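Local atomic coordinates of TIR-like domain-containing protein (Prevotella corporis, PDB entry 7EBD), a protein that belongs to the prokaryotic STING family and holds the bound ligand C2E in a pocket built by two copies of the protein. Residues V19-E24 with T77-Y82; A23-T28 with T33-K38. One frame throughout, in Å; residues are numbered along the deposited sequence.

Contact 1 (V19-E24 with T77-Y82); sequences VKLAAE and TNHRNY. With C2E (9,9'-[(2R,3R,3aS,5S,7aR,9R,10R,10aS,12S,14aR)-3,5,10,12-tetrahydroxy-5,12-dioxidooctahydro-2H,7H-difuro[3,2-d:3',2'-j][1,3,7,9,2,8]tetraoxadiphosphacyclododecine-2,9-diyl]bis(2-amino-1,9-dihydro-6H-purin-6-one)), chain E.
Beside the C2E pocket of this STING domain, L21 and E24 of helix 6-28 meet H79 in the loop that joins strands 71-75 and 84-91. The L21 branch ending in CD2 touches H79 at its root, CD2 lying 3.7 Å from CB of H79. One turn further along the helix, E24 stretches its fully extended chain down to the imidazole, its CG anti to the backbone N (chi1 -175°). The carboxylate stands nearly upright on the ring, the two planes 82° apart, with OE2 over one face and OE1 of E24 3.0 Å from CE1 of H79. This is a close polar approach without a hydrogen bond.

A water links the helix backbone to a loop side chain, donating to O of L21 at 3.1 Å and pairing with OG1 of T77 at 2.6 Å. The same OG1 receives the amide of H79 in a weak, nearly straight bond within the loop.

Past H79 the loop delivers R80 to the ligand. A bend at chi3 (67°) carries the guanidinium to one guanine of C2E, where NH1 of R80 donates to N7 at 2.9 Å and NH2 of R80 to O6 at 2.7 Å. One face of the guanidinium lies against Y82, whose CE2 sits 3.2 Å above its plane, while NE bonds weakly to O of Y82 and NH2 also to O of P83. The ring of Y82 in turn meets that of H85 of the second subunit.

All three guanidinium nitrogens thus have acceptors, that of NE weak, which would fix the rotation of the group so that NH1 and NH2 face N7 and O6. Nearer the helix, the carboxylate of E24 would probably favour a protonated H79.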
ATOM      1  N   VAL A  19      -4.827  -3.565   7.611  1.00 11.15           N
ATOM      2  CA  VAL A  19      -5.361  -3.625   8.973  1.00 15.64           C
ATOM      3  C   VAL A  19      -6.375  -4.754   9.107  1.00 13.09           C
ATOM      4  O   VAL A  19      -6.330  -5.543  10.058  1.00 19.16           O
ATOM      5  CB  VAL A  19      -5.974  -2.272   9.370  1.00 21.51           C
ATOM      6  CG1 VAL A  19      -6.608  -2.363  10.751  1.00  8.11           C
ATOM      7  CG2 VAL A  19      -4.917  -1.189   9.341  1.00 14.70           C
ATOM      8  N   LYS A  20      -7.314  -4.837   8.163  1.00 20.14           N
ATOM      9  CA  LYS A  20      -8.345  -5.870   8.227  1.00 21.95           C
ATOM     10  C   LYS A  20      -7.731  -7.264   8.168  1.00 16.09           C
ATOM     11  O   LYS A  20      -8.081  -8.146   8.963  1.00 20.98           O
ATOM     12  CB  LYS A  20      -9.353  -5.660   7.096  1.00 21.82           C
ATOM     13  CG  LYS A  20     -10.536  -6.612   7.117  1.00 42.77           C
ATOM     14  CD  LYS A  20     -11.606  -6.169   6.131  1.00 48.47           C
ATOM     15  CE  LYS A  20     -11.065  -6.096   4.713  1.00 60.37           C
ATOM     16  NZ  LYS A  20     -10.866  -7.446   4.116  1.00 69.06           N
ATOM     17  N   LEU A  21      -6.798  -7.476   7.237  1.00 21.46           N
ATOM     18  CA  LEU A  21      -6.165  -8.784   7.098  1.00 15.87           C
ATOM     19  C   LEU A  21      -5.338  -9.131   8.330  1.00 18.32           C
ATOM     20  O   LEU A  21      -5.346 -10.281   8.787  1.00 23.21           O
ATOM     21  CB  LEU A  21      -5.290  -8.807   5.845  1.00 17.51           C
ATOM     22  CG  LEU A  21      -5.907  -8.269   4.552  1.00 36.90           C
ATOM     23  CD1 LEU A  21      -4.877  -8.258   3.430  1.00 34.26           C
ATOM     24  CD2 LEU A  21      -7.134  -9.078   4.158  1.00 34.81           C
ATOM     25  N   ALA A  22      -4.619  -8.150   8.884  1.00 17.49           N
ATOM     26  CA  ALA A  22      -3.815  -8.405  10.075  1.00 15.09           C
ATOM     27  C   ALA A  22      -4.692  -8.753  11.272  1.00 23.45           C
ATOM     28  O   ALA A  22      -4.374  -9.673  12.035  1.00 25.94           O
ATOM     29  CB  ALA A  22      -2.937  -7.192  10.385  1.00 12.72           C
ATOM     30  N   ALA A  23      -5.804  -8.034  11.449  1.00 21.42           N
ATOM     31  CA  ALA A  23      -6.717  -8.350  12.542  1.00 16.53           C
ATOM     32  C   ALA A  23      -7.325  -9.735  12.367  1.00 13.50           C
ATOM     33  O   ALA A  23      -7.458 -10.492  13.339  1.00 17.84           O
ATOM     34  CB  ALA A  23      -7.814  -7.290  12.634  1.00 17.23           C
ATOM     35  N   GLU A  24      -7.702 -10.085  11.134  1.00 17.91           N
ATOM     36  CA  GLU A  24      -8.249 -11.414  10.890  1.00 21.87           C
ATOM     37  C   GLU A  24      -7.223 -12.495  11.198  1.00 31.01           C
ATOM     38  O   GLU A  24      -7.562 -13.539  11.766  1.00 36.47           O
ATOM     39  CB  GLU A  24      -8.735 -11.528   9.445  1.00 15.68           C
ATOM     40  CG  GLU A  24      -9.429 -12.844   9.144  1.00 30.01           C
ATOM     41  CD  GLU A  24      -9.931 -12.924   7.718  1.00 62.45           C
ATOM     42  OE1 GLU A  24     -10.008 -14.049   7.182  1.00 75.51           O
ATOM     43  OE2 GLU A  24     -10.243 -11.866   7.133  1.00 72.44           O
ATOM     44  N   THR A  77      -1.655 -15.261   5.132  1.00 54.57           N
ATOM     45  CA  THR A  77      -3.057 -14.918   4.949  1.00 61.66           C
ATOM     46  C   THR A  77      -3.588 -15.551   3.669  1.00 68.15           C
ATOM     47  O   THR A  77      -2.837 -15.814   2.725  1.00 76.54           O
ATOM     48  CB  THR A  77      -3.259 -13.396   4.899  1.00 65.89           C
ATOM     49  OG1 THR A  77      -4.658 -13.097   4.825  1.00 73.88           O
ATOM     50  CG2 THR A  77      -2.550 -12.797   3.693  1.00 68.21           C
ATOM     51  N   ASN A  78      -4.897 -15.794   3.648  1.00 62.53           N
ATOM     52  CA  ASN A  78      -5.565 -16.392   2.499  1.00 67.45           C
ATOM     53  C   ASN A  78      -6.272 -15.371   1.618  1.00 81.13           C
ATOM     54  O   ASN A  78      -6.863 -15.753   0.604  1.00 91.80           O
ATOM     55  CB  ASN A  78      -6.568 -17.451   2.967  1.00 68.14           C
ATOM     56  CG  ASN A  78      -5.907 -18.584   3.727  1.00 76.63           C
ATOM     57  OD1 ASN A  78      -5.410 -19.538   3.130  1.00 74.23           O
ATOM     58  ND2 ASN A  78      -5.897 -18.484   5.052  1.00 84.98           N
ATOM     59  N   HIS A  79      -6.231 -14.090   1.977  1.00 77.04           N
ATOM     60  CA  HIS A  79      -6.846 -13.039   1.178  1.00 74.01           C
ATOM     61  C   HIS A  79      -5.839 -12.281   0.326  1.00 61.60           C
ATOM     62  O   HIS A  79      -6.225 -11.340  -0.376  1.00 62.57           O
ATOM     63  CB  HIS A  79      -7.608 -12.059   2.075  1.00 78.74           C
ATOM     64  CG  HIS A  79      -8.779 -12.672   2.776  1.00 73.10           C
ATOM     65  ND1 HIS A  79      -8.643 -13.602   3.783  1.00 72.88           N
ATOM     66  CD2 HIS A  79     -10.110 -12.490   2.609  1.00 69.59           C
ATOM     67  CE1 HIS A  79      -9.839 -13.966   4.208  1.00 72.28           C
ATOM     68  NE2 HIS A  79     -10.747 -13.304   3.514  1.00 74.79           N
ATOM     69  N   ARG A  80      -4.565 -12.663   0.372  1.00 50.97           N
ATOM     70  CA  ARG A  80      -3.549 -12.064  -0.477  1.00 42.26           C
ATOM     71  C   ARG A  80      -2.565 -13.142  -0.904  1.00 53.20           C
ATOM     72  O   ARG A  80      -2.293 -14.089  -0.162  1.00 49.61           O
ATOM     73  CB  ARG A  80      -2.808 -10.917   0.224  1.00 33.29           C
ATOM     74  CG  ARG A  80      -2.047 -10.021  -0.741  1.00 36.21           C
ATOM     75  CD  ARG A  80      -1.580  -8.739  -0.080  1.00 41.20           C
ATOM     76  NE  ARG A  80      -0.568  -8.982   0.944  1.00 26.38           N
ATOM     77  CZ  ARG A  80      -0.008  -8.024   1.673  1.00 28.44           C
ATOM     78  NH1 ARG A  80      -0.363  -6.761   1.490  1.00 31.11           N
ATOM     79  NH2 ARG A  80       0.910  -8.329   2.580  1.00 30.73           N
ATOM     80  N   ASN A  81      -2.040 -12.985  -2.118  1.00 57.14           N
ATOM     81  CA  ASN A  81      -1.156 -13.978  -2.713  1.00 60.97           C
ATOM     82  C   ASN A  81       0.207 -14.059  -2.038  1.00 55.15           C
ATOM     83  O   ASN A  81       0.992 -14.950  -2.381  1.00 54.52           O
ATOM     84  CB  ASN A  81      -0.983 -13.671  -4.200  1.00 71.39           C
ATOM     85  CG  ASN A  81      -0.691 -12.204  -4.463  1.00 72.45           C
ATOM     86  OD1 ASN A  81      -1.186 -11.326  -3.755  1.00 83.32           O
ATOM     87  ND2 ASN A  81       0.110 -11.931  -5.487  1.00 53.52           N
ATOM     88  N   TYR A  82       0.511 -13.172  -1.097  1.00 51.99           N
ATOM     89  CA  TYR A  82       1.787 -13.200  -0.399  1.00 45.43           C
ATOM     90  C   TYR A  82       1.582 -12.797   1.053  1.00 33.29           C
ATOM     91  O   TYR A  82       0.622 -12.084   1.370  1.00 31.07           O
ATOM     92  CB  TYR A  82       2.821 -12.276  -1.066  1.00 41.81           C
ATOM     93  CG  TYR A  82       2.391 -10.838  -1.261  1.00 48.75           C
ATOM     94  CD1 TYR A  82       1.640 -10.459  -2.366  1.00 50.36           C
ATOM     95  CD2 TYR A  82       2.774  -9.851  -0.361  1.00 51.45           C
ATOM     96  CE1 TYR A  82       1.263  -9.143  -2.557  1.00 50.62           C
ATOM     97  CE2 TYR A  82       2.404  -8.532  -0.545  1.00 46.89           C
ATOM     98  CZ  TYR A  82       1.648  -8.183  -1.643  1.00 52.20           C
ATOM     99  OH  TYR A  82       1.277  -6.872  -1.824  1.00 48.31           O
TER
HETATM  100  P1  C2E E 402      -2.000  -1.779  -0.863  1.00 14.68           P
HETATM  101  O2P C2E E 402      -1.864  -3.242  -1.212  1.00 19.33           O
HETATM  102  O1P C2E E 402      -3.481  -1.511  -0.891  1.00 15.14           O
HETATM  103  O5' C2E E 402      -1.565  -1.414   0.675  1.00 16.10           O
HETATM  104  C5' C2E E 402      -1.992  -0.193   1.194  1.00  4.91           C
HETATM  105  C4' C2E E 402      -1.132   0.153   2.443  1.00  9.30           C
HETATM  106  O4' C2E E 402      -1.317  -0.748   3.368  1.00 10.59           O
HETATM  107  C3' C2E E 402       0.372   0.088   2.102  1.00  5.68           C
HETATM  108  O3' C2E E 402       0.794   1.299   1.684  1.00 19.97           O
HETATM  109  C2' C2E E 402       0.998  -0.286   3.457  1.00 10.14           C
HETATM  110  O2' C2E E 402       1.152   0.928   4.314  1.00  9.45           O
HETATM  111  C1' C2E E 402       0.129  -1.091   4.015  1.00 10.34           C
HETATM  112  N9  C2E E 402       0.481  -2.460   3.761  1.00 18.19           N
HETATM  113  C8  C2E E 402      -0.015  -3.174   2.739  1.00 16.20           C
HETATM  114  N7  C2E E 402       0.567  -4.387   2.860  1.00 13.64           N
HETATM  115  C5  C2E E 402       1.379  -4.377   3.926  1.00 21.38           C
HETATM  116  C6  C2E E 402       2.285  -5.448   4.546  1.00 24.14           C
HETATM  117  O6  C2E E 402       2.352  -6.527   4.067  1.00 17.95           O
HETATM  118  N1  C2E E 402       3.055  -5.143   5.711  1.00 26.17           N
HETATM  119  C2  C2E E 402       2.985  -3.834   6.303  1.00 23.41           C
HETATM  120  N2  C2E E 402       3.766  -3.521   7.484  1.00 25.77           N
HETATM  121  N3  C2E E 402       2.123  -2.813   5.712  1.00 17.62           N
HETATM  122  C4  C2E E 402       1.324  -3.143   4.503  1.00  5.51           C
HETATM  123  P11 C2E E 402       2.250   1.238   0.879  1.00 13.00           P
HETATM  124  O21 C2E E 402       3.435   0.760   1.684  1.00 18.12           O
HETATM  125  O11 C2E E 402       2.572   2.668   0.514  1.00 11.82           O
HETATM  126  O5A C2E E 402       1.960   0.441  -0.535  1.00 19.35           O
HETATM  127  C5A C2E E 402       1.215   1.234  -1.419  1.00 10.63           C
HETATM  128  C4A C2E E 402       0.854   0.441  -2.614  1.00 12.09           C
HETATM  129  O4A C2E E 402       1.925   0.084  -3.269  1.00 16.73           O
HETATM  130  C3A C2E E 402       0.090  -0.987  -2.170  1.00 12.98           C
HETATM  131  O3A C2E E 402      -1.382  -0.747  -2.000  1.00 16.94           O
HETATM  132  C2A C2E E 402       0.287  -1.763  -3.093  1.00 17.59           C
HETATM  133  O2A C2E E 402      -0.694  -1.537  -4.213  1.00  6.43           O
HETATM  134  C1A C2E E 402       1.771  -1.380  -3.606  1.00 11.68           C
HETATM  135  N91 C2E E 402       2.664  -2.097  -2.973  1.00 22.29           N
HETATM  136  C81 C2E E 402       3.401  -1.815  -1.882  1.00  8.66           C
HETATM  137  N71 C2E E 402       4.171  -2.893  -1.636  1.00 15.59           N
HETATM  138  C51 C2E E 402       3.904  -3.807  -2.564  1.00 18.04           C
HETATM  139  C61 C2E E 402       4.466  -5.209  -2.793  1.00 15.63           C
HETATM  140  O61 C2E E 402       5.288  -5.641  -2.062  1.00 19.94           O
HETATM  141  N11 C2E E 402       3.996  -5.998  -3.887  1.00 17.44           N
HETATM  142  C21 C2E E 402       2.993  -5.469  -4.774  1.00 14.72           C
HETATM  143  N21 C2E E 402       2.514  -6.270  -5.887  1.00 21.54           N
HETATM  144  N31 C2E E 402       2.460  -4.129  -4.552  1.00 16.03           N
HETATM  145  C41 C2E E 402       2.957  -3.312  -3.409  1.00  5.22           C
HETATM  146  O   HOH W   1      -6.119 -12.664   6.911  1.00 29.29           O

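Contact 2 (A23-T28 with T33-K38); sequences AEWIVT and TEIDGK
W25 and I35 reach for one another from opposite directions, the indole from helix 6-28 and the isoleucine from the short, weakly bonded strand 34-35. A chi1 of 179°, which sets CG across from the backbone N, extends W25 outward from the helix, and it presents the six-membered part of its ring. I35 answers with its longer branch: CD1 arrives at the rim of the indole, near the ring plane, and stands 3.5 Å from CH2 of W25. The methyl therefore abuts an edge of the ring and does not lie over a face. T33 adds a second, looser touch from an oblique direction, its CG2 4.3 Å from CZ2 of W25, while its hydroxyl OG1 instead bonds to O of E29.

The contact is wholly apolar and small, burying 114 Å² in all, but it has company. M75 and L95 also pack on W25, and L95 and T73 on I35, so the indole of the helix and the isoleucine of the hairpin share neighbours on strands 71-75 and 94-99 of the main sheet.

The helix end and the hairpin each have bonds of their own. In the last turn of the helix, O of E24 takes two donors: the amide N of T28 at 2.9 Å and, from the opposite face of the carbonyl plane, OG1 of T28 at 2.7 Å. The hydroxyl sits above that plane, 40° out of it. On the other side, N of I35 bonds to O of K38 at 2.8 Å and N of K38 returns to O of I35 at 3.2 Å, closing a type I' turn around D36 and G37, both with positive phi.

Two-residue turns of this type are the classic tip of a tight beta hairpin, here joining strands 34-35 and 38-39 and leaning on the end of a helix through a single tryptophan.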
ATOM      1  N   ALA A  23      -5.804  -8.034  11.449  1.00 21.42           N
ATOM      2  CA  ALA A  23      -6.717  -8.350  12.542  1.00 16.53           C
ATOM      3  C   ALA A  23      -7.325  -9.735  12.367  1.00 13.50           C
ATOM      4  O   ALA A  23      -7.458 -10.492  13.339  1.00 17.84           O
ATOM      5  CB  ALA A  23      -7.814  -7.290  12.634  1.00 17.23           C
ATOM      6  N   GLU A  24      -7.702 -10.085  11.134  1.00 17.91           N
ATOM      7  CA  GLU A  24      -8.249 -11.414  10.890  1.00 21.87           C
ATOM      8  C   GLU A  24      -7.223 -12.495  11.198  1.00 31.01           C
ATOM      9  O   GLU A  24      -7.562 -13.539  11.766  1.00 36.47           O
ATOM     10  CB  GLU A  24      -8.735 -11.528   9.445  1.00 15.68           C
ATOM     11  CG  GLU A  24      -9.429 -12.844   9.144  1.00 30.01           C
ATOM     12  CD  GLU A  24      -9.931 -12.924   7.718  1.00 62.45           C
ATOM     13  OE1 GLU A  24     -10.008 -14.049   7.182  1.00 75.51           O
ATOM     14  OE2 GLU A  24     -10.243 -11.866   7.133  1.00 72.44           O
ATOM     15  N   TRP A  25      -5.960 -12.263  10.836  1.00 20.11           N
ATOM     16  CA  TRP A  25      -4.919 -13.234  11.155  1.00 21.88           C
ATOM     17  C   TRP A  25      -4.726 -13.357  12.661  1.00 26.51           C
ATOM     18  O   TRP A  25      -4.567 -14.465  13.187  1.00 27.16           O
ATOM     19  CB  TRP A  25      -3.606 -12.840  10.481  1.00 18.67           C
ATOM     20  CG  TRP A  25      -2.478 -13.779  10.784  1.00 27.68           C
ATOM     21  CD1 TRP A  25      -2.101 -14.867  10.055  1.00 34.49           C
ATOM     22  CD2 TRP A  25      -1.582 -13.716  11.902  1.00 31.08           C
ATOM     23  NE1 TRP A  25      -1.025 -15.486  10.645  1.00 41.66           N
ATOM     24  CE2 TRP A  25      -0.688 -14.798  11.780  1.00 29.19           C
ATOM     25  CE3 TRP A  25      -1.449 -12.851  12.993  1.00 37.24           C
ATOM     26  CZ2 TRP A  25       0.327 -15.035  12.706  1.00 36.36           C
ATOM     27  CZ3 TRP A  25      -0.440 -13.086  13.908  1.00 34.98           C
ATOM     28  CH2 TRP A  25       0.432 -14.171  13.760  1.00 40.74           C
ATOM     29  N   ILE A  26      -4.732 -12.227  13.372  1.00 16.24           N
ATOM     30  CA  ILE A  26      -4.562 -12.258  14.822  1.00 18.79           C
ATOM     31  C   ILE A  26      -5.686 -13.052  15.474  1.00 26.97           C
ATOM     32  O   ILE A  26      -5.454 -13.845  16.395  1.00 23.25           O
ATOM     33  CB  ILE A  26      -4.482 -10.825  15.381  1.00 16.07           C
ATOM     34  CG1 ILE A  26      -3.162 -10.165  14.984  1.00 26.68           C
ATOM     35  CG2 ILE A  26      -4.645 -10.826  16.895  1.00 22.09           C
ATOM     36  CD1 ILE A  26      -3.044  -8.721  15.431  1.00 16.05           C
ATOM     37  N   VAL A  27      -6.918 -12.865  15.001  1.00 27.68           N
ATOM     38  CA  VAL A  27      -8.058 -13.489  15.665  1.00 31.54           C
ATOM     39  C   VAL A  27      -8.174 -14.966  15.297  1.00 30.85           C
ATOM     40  O   VAL A  27      -8.378 -15.820  16.169  1.00 45.45           O
ATOM     41  CB  VAL A  27      -9.353 -12.720  15.344  1.00 28.24           C
ATOM     42  CG1 VAL A  27     -10.559 -13.486  15.860  1.00 30.10           C
ATOM     43  CG2 VAL A  27      -9.305 -11.333  15.962  1.00 16.19           C
ATOM     44  N   THR A  28      -8.042 -15.300  14.010  1.00 30.58           N
ATOM     45  CA  THR A  28      -8.412 -16.628  13.535  1.00 33.96           C
ATOM     46  C   THR A  28      -7.237 -17.547  13.224  1.00 35.69           C
ATOM     47  O   THR A  28      -7.448 -18.756  13.094  1.00 47.71           O
ATOM     48  CB  THR A  28      -9.291 -16.521  12.278  1.00 34.26           C
ATOM     49  OG1 THR A  28      -8.508 -16.043  11.176  1.00 24.45           O
ATOM     50  CG2 THR A  28     -10.447 -15.560  12.519  1.00 33.14           C
ATOM     51  N   THR A  33      -0.735 -20.718  15.163  1.00 50.33           N
ATOM     52  CA  THR A  33       0.508 -20.531  14.428  1.00 63.44           C
ATOM     53  C   THR A  33       1.659 -20.348  15.405  1.00 78.46           C
ATOM     54  O   THR A  33       1.547 -19.598  16.383  1.00 81.83           O
ATOM     55  CB  THR A  33       0.424 -19.315  13.494  1.00 62.29           C
ATOM     56  OG1 THR A  33      -0.671 -19.477  12.586  1.00 61.59           O
ATOM     57  CG2 THR A  33       1.712 -19.153  12.706  1.00 61.22           C
ATOM     58  N   GLU A  34       2.766 -21.036  15.135  1.00 82.42           N
ATOM     59  CA  GLU A  34       3.964 -20.942  15.958  1.00 80.56           C
ATOM     60  C   GLU A  34       4.878 -19.866  15.386  1.00 77.63           C
ATOM     61  O   GLU A  34       5.305 -19.960  14.229  1.00 80.15           O
ATOM     62  CB  GLU A  34       4.678 -22.291  16.006  1.00 87.80           C
ATOM     63  CG  GLU A  34       4.340 -23.129  17.222  1.00 94.11           C
ATOM     64  CD  GLU A  34       4.803 -24.567  17.084  1.00102.62           C
ATOM     65  OE1 GLU A  34       5.659 -24.842  16.218  1.00105.57           O
ATOM     66  OE2 GLU A  34       4.299 -25.427  17.838  1.00105.08           O
ATOM     67  N   ILE A  35       5.178 -18.851  16.189  1.00 76.09           N
ATOM     68  CA  ILE A  35       6.043 -17.746  15.786  1.00 75.70           C
ATOM     69  C   ILE A  35       7.362 -17.901  16.533  1.00 84.01           C
ATOM     70  O   ILE A  35       7.452 -17.596  17.728  1.00 89.72           O
ATOM     71  CB  ILE A  35       5.397 -16.384  16.056  1.00 67.55           C
ATOM     72  CG1 ILE A  35       4.159 -16.210  15.176  1.00 64.19           C
ATOM     73  CG2 ILE A  35       6.386 -15.267  15.795  1.00 65.58           C
ATOM     74  CD1 ILE A  35       3.570 -14.829  15.228  1.00 66.72           C
ATOM     75  N   ASP A  36       8.387 -18.375  15.824  1.00 81.01           N
ATOM     76  CA  ASP A  36       9.721 -18.585  16.385  1.00 76.57           C
ATOM     77  C   ASP A  36       9.666 -19.404  17.673  1.00 59.80           C
ATOM     78  O   ASP A  36      10.303 -19.078  18.677  1.00 70.11           O
ATOM     79  CB  ASP A  36      10.428 -17.249  16.615  1.00 91.39           C
ATOM     80  CG  ASP A  36      10.741 -16.525  15.321  1.00105.99           C
ATOM     81  OD1 ASP A  36      10.324 -17.014  14.249  1.00109.76           O
ATOM     82  OD2 ASP A  36      11.405 -15.468  15.376  1.00110.31           O
ATOM     83  N   GLY A  37       8.886 -20.483  17.640  1.00 50.26           N
ATOM     84  CA  GLY A  37       8.808 -21.416  18.739  1.00 51.76           C
ATOM     85  C   GLY A  37       7.642 -21.202  19.681  1.00 51.88           C
ATOM     86  O   GLY A  37       7.218 -22.157  20.343  1.00 52.11           O
ATOM     87  N   LYS A  38       7.108 -19.987  19.757  1.00 53.29           N
ATOM     88  CA  LYS A  38       6.062 -19.665  20.716  1.00 43.97           C
ATOM     89  C   LYS A  38       4.686 -19.693  20.066  1.00 49.28           C
ATOM     90  O   LYS A  38       4.537 -19.475  18.861  1.00 55.63           O
ATOM     91  CB  LYS A  38       6.300 -18.284  21.333  1.00 36.95           C
ATOM     92  CG  LYS A  38       6.794 -18.316  22.764  1.00 60.52           C
ATOM     93  CD  LYS A  38       6.348 -17.079  23.529  1.00 68.69           C
ATOM     94  CE  LYS A  38       4.907 -17.205  23.994  1.00 69.68           C
ATOM     95  NZ  LYS A  38       4.475 -16.019  24.785  1.00 65.56           N
TER

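Contacts 1 and 2 are built on overlapping parts of helix 6-28 and share A23 and E24; their centres lie 12 Å apart. E24 lies in both helical segments but touches across only in contact 1; in contact 2 the neighbouring W25 makes the contact. They differ in their relation to the pocket: 77-82 contributes R80 and Y82 directly to the C2E site, whereas the W25 side chain remains about 11 Å from the ligand and the hairpin at 33-38 lies farther out, its I35 side chain about 4 Å from a bound acetate. The second subunit packs on contact 1, at L21, N81 and Y82, but does not touch the segments of contact 2.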